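Local coordinates for protein choline kinase (PDB 4R78) that probably phosphorylates choline as a kinase with a protein kinase-like fold, and is held here with AMP in its nucleotide pocket, at residues Ala55-Asn59 with Lys60-Val64; Ile195-Pro199 with Glu200-Glu204. One frame throughout, in Å; residues are numbered along the deposited sequence.

Contact 1 of 2, residues Ala55-Asn59 with Lys60-Val64; sequences AKTTN and KQYIV. With AMP (adenosine monophosphate), chain C.
The ring of Tyr-62 receives the methyl of Thr-57 at its edge: CG2 lies in the ring plane, 3.9 Å from Tyr-62 CE2, while Tyr-97, two strands away on 96-100, packs edge-to-face with it. The adenine of AMP has Ile-63 over one face, with Ile-63 CG1 3.6 Å from AMP C5; a branched aliphatic chain gives a flat base broad, nonpolar cover. Tyr-62 and Ile-63 both belong to the hairpin of strands 52-57 and 61-66, part of the five-stranded antiparallel sheet of the kinase-like N-terminal lobe. Ala-55 and Tyr-62 form a hydrogen-bonded pair, Ala-55 N giving a nearly straight bond (175°) to Tyr-62 O at 2.8 Å. At the turn Lys-60 O is gripped twice by Thr-57: the backbone N arrives almost head-on at 2.7 Å, and OG1 comes in from the side at 2.8 Å, tilted out of the carbonyl plane, as chi1 of 70° directs it. On the face away from Ala-55 and Tyr-62, Lys-56 and Gln-61 run alongside each other, Lys-56 CE 3.5 Å from Gln-61 OE1, long chains suiting the more open turn end of the hairpin. Ala-55, small enough to lie close to Ile-29 of helix 20-30, touches Val-64 CG2 through CB.

Contact 2 of 2, residues Ile195-Pro199 with Glu200-Glu204; sequences IDLVP and ENFIE. With AMP (adenosine monophosphate), chain C.
Asn-201 reaches back along the chain to Val-198 and Asp-196. Its CB sits 3.4 Å from Val-198 O, the carbonyl that also accepts the backbone N of Asn-201. Next, CG passes across the Val-198 methyl CG2, a nonpolar patch against one side of the amide. At the tip the two atoms part: ND2 donates to Asp-196 O at 2.9 Å, nearly in line with the C=O though bent at the hydrogen (141°), and OD1 lies 2.9 Å from AMP O3P. Asparagine suits the place because its amide N-H can tie the side chain to the loop backbone. His-194, Asp-196 and Asn-201 have the spacing of the HxDxxxxN motif of this kinase family; in related kinases the aspartate is thought to act as catalytic base and the asparagine to help bind magnesium. The amide and the Asp-196 carboxylate stand almost perpendicular. An inverse gamma turn centred on Leu-197 leads into the short 3-10 turn, where Pro-199 O accepts Phe-202 N at 3.0 Å and also faces the edge of the phenyl ring. Glu-200 doubles back at chi2 (-91°), its OE2 3.5 Å from Val-198 CB, while its carbonyl O accepts AMP O3' at 2.9 Å. Leu-197 CD2 meets Phe-202 CZ at 4.2 Å, in an apolar layer with Leu-212 and Leu-230 of helix 223-233.

Overall arrangement
The two contacts hold no element in common, yet both touch AMP; their centres are about 22 Å apart, their nearest atoms about 7 Å. Contact 1, on the hairpin at the second and third strands of the five-stranded sheet, lies about 24 Å from the chain centre and mixes buried residues with exposed ones; contact 2, about 8 Å from that centre, has no exposed residue among those that touch. Their chemistry follows: regular strand pairing and apolar contact with the base in 55-64, against gamma and 3-10 turns in 195-204 that bring polar groups near the ribose and phosphate. Ile-63 and Ile-203 cover opposite faces of the adenine, one from each contact.

Contact 1 of 2, residues Ala55-Asn59 with Lys60-Val64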
loop_
_atom_site.group_PDB
_atom_site.type_symbol
_atom_site.label_atom_id
_atom_site.label_comp_id
_atom_site.label_asym_id
_atom_site.label_seq_id
_atom_site.Cartn_x
_atom_site.Cartn_y
_atom_site.Cartn_z
ATOM N N ALA A 55 20.536 -2.689 2.749
ATOM C CA ALA A 55 21.775 -2.937 2.033
ATOM C C ALA A 55 22.854 -1.987 2.520
ATOM O O ALA A 55 22.658 -0.775 2.554
ATOM C CB ALA A 55 21.567 -2.776 0.551
ATOM N N LYS A 56 23.992 -2.553 2.905
ATOM C CA LYS A 56 25.117 -1.756 3.370
ATOM C C LYS A 56 26.246 -1.800 2.356
ATOM O O LYS A 56 26.642 -2.872 1.892
ATOM C CB LYS A 56 25.588 -2.226 4.748
ATOM C CG LYS A 56 24.576 -1.966 5.859
ATOM C CD LYS A 56 25.093 -2.399 7.223
ATOM C CE LYS A 56 24.020 -2.227 8.289
ATOM N NZ LYS A 56 24.495 -2.619 9.642
ATOM N N THR A 57 26.727 -0.617 1.989
ATOM C CA THR A 57 27.868 -0.471 1.098
ATOM C C THR A 57 28.963 0.281 1.852
ATOM O O THR A 57 28.746 0.718 2.982
ATOM C CB THR A 57 27.497 0.278 -0.209
ATOM O OG1 THR A 57 27.238 1.657 0.076
ATOM C CG2 THR A 57 26.264 -0.344 -0.871
ATOM N N THR A 58 30.127 0.435 1.225
ATOM C CA THR A 58 31.276 1.103 1.853
ATOM C C THR A 58 30.923 2.417 2.569
ATOM O O THR A 58 31.262 2.602 3.741
ATOM C CB THR A 58 32.397 1.363 0.819
ATOM O OG1 THR A 58 32.724 0.141 0.149
ATOM C CG2 THR A 58 33.651 1.921 1.493
ATOM N N ASN A 59 30.241 3.316 1.863
ATOM C CA ASN A 59 29.940 4.650 2.388
ATOM C C ASN A 59 28.454 4.950 2.525
ATOM O O ASN A 59 28.071 6.069 2.880
ATOM C CB ASN A 59 30.570 5.720 1.494
ATOM C CG ASN A 59 32.081 5.709 1.537
ATOM O OD1 ASN A 59 32.737 5.835 0.501
ATOM N ND2 ASN A 59 32.646 5.571 2.733
ATOM N N LYS A 60 27.617 3.956 2.244
ATOM C CA LYS A 60 26.189 4.199 2.126
ATOM C C LYS A 60 25.334 3.030 2.592
ATOM O O LYS A 60 25.712 1.869 2.449
ATOM C CB LYS A 60 25.844 4.527 0.672
ATOM C CG LYS A 60 24.582 5.341 0.504
ATOM C CD LYS A 60 24.886 6.820 0.496
ATOM C CE LYS A 60 23.624 7.647 0.633
ATOM N NZ LYS A 60 22.594 7.270 -0.372
ATOM N N GLN A 61 24.180 3.362 3.162
ATOM C CA GLN A 61 23.149 2.381 3.473
ATOM C C GLN A 61 21.932 2.676 2.607
ATOM O O GLN A 61 21.613 3.840 2.361
ATOM C CB GLN A 61 22.764 2.447 4.949
ATOM C CG GLN A 61 23.903 2.118 5.904
ATOM C CD GLN A 61 23.444 2.039 7.345
ATOM O OE1 GLN A 61 22.858 1.045 7.769
ATOM N NE2 GLN A 61 23.718 3.089 8.111
ATOM N N TYR A 62 21.263 1.621 2.146
ATOM C CA TYR A 62 20.061 1.764 1.328
ATOM C C TYR A 62 18.933 0.888 1.851
ATOM O O TYR A 62 19.161 -0.247 2.269
ATOM C CB TYR A 62 20.332 1.360 -0.118
ATOM C CG TYR A 62 21.359 2.179 -0.860
ATOM C CD1 TYR A 62 21.017 3.397 -1.449
ATOM C CD2 TYR A 62 22.666 1.720 -1.000
ATOM C CE1 TYR A 62 21.957 4.146 -2.152
ATOM C CE2 TYR A 62 23.617 2.459 -1.698
ATOM C CZ TYR A 62 23.254 3.669 -2.271
ATOM O OH TYR A 62 24.185 4.410 -2.962
ATOM N N ILE A 63 17.719 1.427 1.806
ATOM C CA ILE A 63 16.504 0.660 2.062
ATOM C C ILE A 63 16.018 0.094 0.730
ATOM O O ILE A 63 15.875 0.827 -0.247
ATOM C CB ILE A 63 15.414 1.546 2.731
ATOM C CG1 ILE A 63 15.797 1.874 4.185
ATOM C CG2 ILE A 63 14.026 0.902 2.631
ATOM C CD1 ILE A 63 15.822 0.677 5.141
ATOM N N VAL A 64 15.787 -1.215 0.697
ATOM C CA VAL A 64 15.401 -1.901 -0.531
ATOM C C VAL A 64 14.027 -2.549 -0.376
ATOM O O VAL A 64 13.761 -3.238 0.614
ATOM C CB VAL A 64 16.455 -2.961 -0.948
ATOM C CG1 VAL A 64 16.064 -3.626 -2.258
ATOM C CG2 VAL A 64 17.838 -2.329 -1.075
HETATM P P AMP C . 6.577 -1.496 5.121
HETATM O O1P AMP C . 5.594 -2.113 4.155
HETATM O O2P AMP C . 6.868 -2.340 6.338
HETATM O O3P AMP C . 6.321 -0.038 5.418
HETATM O "O5'" AMP C . 7.975 -1.477 4.322
HETATM C "C5'" AMP C . 8.917 -0.429 4.542
HETATM C "C4'" AMP C . 9.411 -0.472 5.982
HETATM O "O4'" AMP C . 10.830 -0.283 6.015
HETATM C "C3'" AMP C . 8.796 0.642 6.816
HETATM O "O3'" AMP C . 7.765 0.135 7.670
HETATM C "C2'" AMP C . 9.945 1.222 7.616
HETATM O "O2'" AMP C . 9.989 0.645 8.921
HETATM C "C1'" AMP C . 11.202 0.802 6.876
HETATM N N9 AMP C . 11.740 1.939 6.081
HETATM C C8 AMP C . 11.305 2.326 4.866
HETATM N N7 AMP C . 11.998 3.392 4.397
HETATM C C5 AMP C . 12.914 3.703 5.327
HETATM C C6 AMP C . 13.977 4.724 5.465
HETATM N N6 AMP C . 14.185 5.633 4.482
HETATM N N1 AMP C . 14.724 4.714 6.594
HETATM C C2 AMP C . 14.518 3.811 7.575
HETATM N N3 AMP C . 13.568 2.855 7.515
HETATM C C4 AMP C . 12.746 2.747 6.437
#

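Contact 2 of 2, residues Ile195-Pro199 with Glu200-Glu204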
loop_
_atom_site.group_PDB
_atom_site.type_symbol
_atom_site.label_atom_id
_atom_site.label_comp_id
_atom_site.label_asym_id
_atom_site.label_seq_id
_atom_site.Cartn_x
_atom_site.Cartn_y
_atom_site.Cartn_z
ATOM N N ILE A 195 -3.344 4.306 -2.071
ATOM C CA ILE A 195 -3.954 2.962 -2.170
ATOM C C ILE A 195 -3.602 1.927 -1.087
ATOM O O ILE A 195 -4.240 0.871 -1.016
ATOM C CB ILE A 195 -3.690 2.279 -3.565
ATOM C CG1 ILE A 195 -4.160 3.196 -4.710
ATOM C CG2 ILE A 195 -4.326 0.877 -3.652
ATOM C CD1 ILE A 195 -5.680 3.397 -4.811
ATOM N N ASP A 196 -2.621 2.227 -0.236
ATOM C CA ASP A 196 -2.122 1.238 0.729
ATOM C C ASP A 196 -1.688 1.913 2.038
ATOM O O ASP A 196 -0.522 1.824 2.444
ATOM C CB ASP A 196 -1.008 0.333 0.171
ATOM C CG ASP A 196 -0.662 -0.822 1.098
ATOM O OD1 ASP A 196 -1.550 -1.269 1.857
ATOM O OD2 ASP A 196 0.498 -1.283 1.069
ATOM N N LEU A 197 -2.639 2.556 2.716
ATOM C CA LEU A 197 -2.336 3.367 3.900
ATOM C C LEU A 197 -2.267 2.583 5.224
ATOM O O LEU A 197 -2.929 2.932 6.211
ATOM C CB LEU A 197 -3.286 4.571 3.996
ATOM C CG LEU A 197 -3.142 5.620 2.885
ATOM C CD1 LEU A 197 -4.172 6.713 3.070
ATOM C CD2 LEU A 197 -1.739 6.215 2.824
ATOM N N VAL A 198 -1.463 1.522 5.236
ATOM C CA VAL A 198 -1.075 0.872 6.492
ATOM C C VAL A 198 -0.247 1.860 7.325
ATOM O O VAL A 198 0.474 2.690 6.763
ATOM C CB VAL A 198 -0.301 -0.459 6.265
ATOM C CG1 VAL A 198 -1.214 -1.523 5.673
ATOM C CG2 VAL A 198 0.931 -0.253 5.373
ATOM N N PRO A 199 -0.360 1.794 8.664
ATOM C CA PRO A 199 0.335 2.800 9.470
ATOM C C PRO A 199 1.854 2.750 9.328
ATOM O O PRO A 199 2.509 3.791 9.430
ATOM C CB PRO A 199 -0.100 2.481 10.907
ATOM C CG PRO A 199 -0.636 1.120 10.866
ATOM C CD PRO A 199 -1.149 0.864 9.493
ATOM N N GLU A 200 2.401 1.562 9.066
ATOM C CA GLU A 200 3.851 1.407 8.909
ATOM C C GLU A 200 4.393 2.031 7.618
ATOM O O GLU A 200 5.605 2.042 7.389
ATOM C CB GLU A 200 4.286 -0.062 9.060
ATOM C CG GLU A 200 3.814 -1.015 7.962
ATOM C CD GLU A 200 2.470 -1.676 8.263
ATOM O OE1 GLU A 200 2.185 -2.729 7.649
ATOM O OE2 GLU A 200 1.692 -1.157 9.097
ATOM N N ASN A 201 3.500 2.559 6.781
ATOM C CA ASN A 201 3.923 3.351 5.625
ATOM C C ASN A 201 4.146 4.825 5.962
ATOM O O ASN A 201 4.469 5.628 5.086
ATOM C CB ASN A 201 2.963 3.172 4.442
ATOM C CG ASN A 201 3.240 1.899 3.662
ATOM O OD1 ASN A 201 4.285 1.270 3.833
ATOM N ND2 ASN A 201 2.312 1.515 2.798
ATOM N N PHE A 202 3.983 5.170 7.237
ATOM C CA PHE A 202 4.373 6.483 7.731
ATOM C C PHE A 202 5.623 6.326 8.578
ATOM O O PHE A 202 5.652 5.522 9.516
ATOM C CB PHE A 202 3.250 7.113 8.557
ATOM C CG PHE A 202 2.029 7.481 7.757
ATOM C CD1 PHE A 202 1.897 8.754 7.213
ATOM C CD2 PHE A 202 1.005 6.560 7.560
ATOM C CE1 PHE A 202 0.758 9.106 6.478
ATOM C CE2 PHE A 202 -0.135 6.899 6.825
ATOM C CZ PHE A 202 -0.256 8.175 6.286
ATOM N N ILE A 203 6.665 7.072 8.225
ATOM C CA ILE A 203 7.918 7.026 8.976
ATOM C C ILE A 203 8.372 8.443 9.308
ATOM O O ILE A 203 8.175 9.374 8.519
ATOM C CB ILE A 203 9.040 6.213 8.255
ATOM C CG1 ILE A 203 9.487 6.904 6.964
ATOM C CG2 ILE A 203 8.591 4.768 7.991
ATOM C CD1 ILE A 203 10.839 6.432 6.451
ATOM N N GLU A 204 8.956 8.598 10.488
ATOM C CA GLU A 204 9.337 9.910 10.989
ATOM C C GLU A 204 10.853 10.033 11.094
ATOM O O GLU A 204 11.519 9.159 11.654
ATOM C CB GLU A 204 8.672 10.168 12.346
ATOM C CG GLU A 204 8.695 11.616 12.810
ATOM C CD GLU A 204 7.835 11.835 14.041
ATOM O OE1 GLU A 204 6.596 11.923 13.900
ATOM O OE2 GLU A 204 8.399 11.918 15.151
HETATM P P AMP C . 6.577 -1.496 5.121
HETATM O O1P AMP C . 5.594 -2.113 4.155
HETATM O O2P AMP C . 6.868 -2.340 6.338
HETATM O O3P AMP C . 6.321 -0.038 5.418
HETATM O "O5'" AMP C . 7.975 -1.477 4.322
HETATM C "C5'" AMP C . 8.917 -0.429 4.542
HETATM C "C4'" AMP C . 9.411 -0.472 5.982
HETATM O "O4'" AMP C . 10.830 -0.283 6.015
HETATM C "C3'" AMP C . 8.796 0.642 6.816
HETATM O "O3'" AMP C . 7.765 0.135 7.670
HETATM C "C2'" AMP C . 9.945 1.222 7.616
HETATM O "O2'" AMP C . 9.989 0.645 8.921
HETATM C "C1'" AMP C . 11.202 0.802 6.876
HETATM N N9 AMP C . 11.740 1.939 6.081
HETATM C C8 AMP C . 11.305 2.326 4.866
HETATM N N7 AMP C . 11.998 3.392 4.397
HETATM C C5 AMP C . 12.914 3.703 5.327
HETATM C C6 AMP C . 13.977 4.724 5.465
HETATM N N6 AMP C . 14.185 5.633 4.482
HETATM N N1 AMP C . 14.724 4.714 6.594
HETATM C C2 AMP C . 14.518 3.811 7.575
HETATM N N3 AMP C . 13.568 2.855 7.515
HETATM C C4 AMP C . 12.746 2.747 6.437
HETATM O O HOH W 1 2.749 -0.247 -0.176
#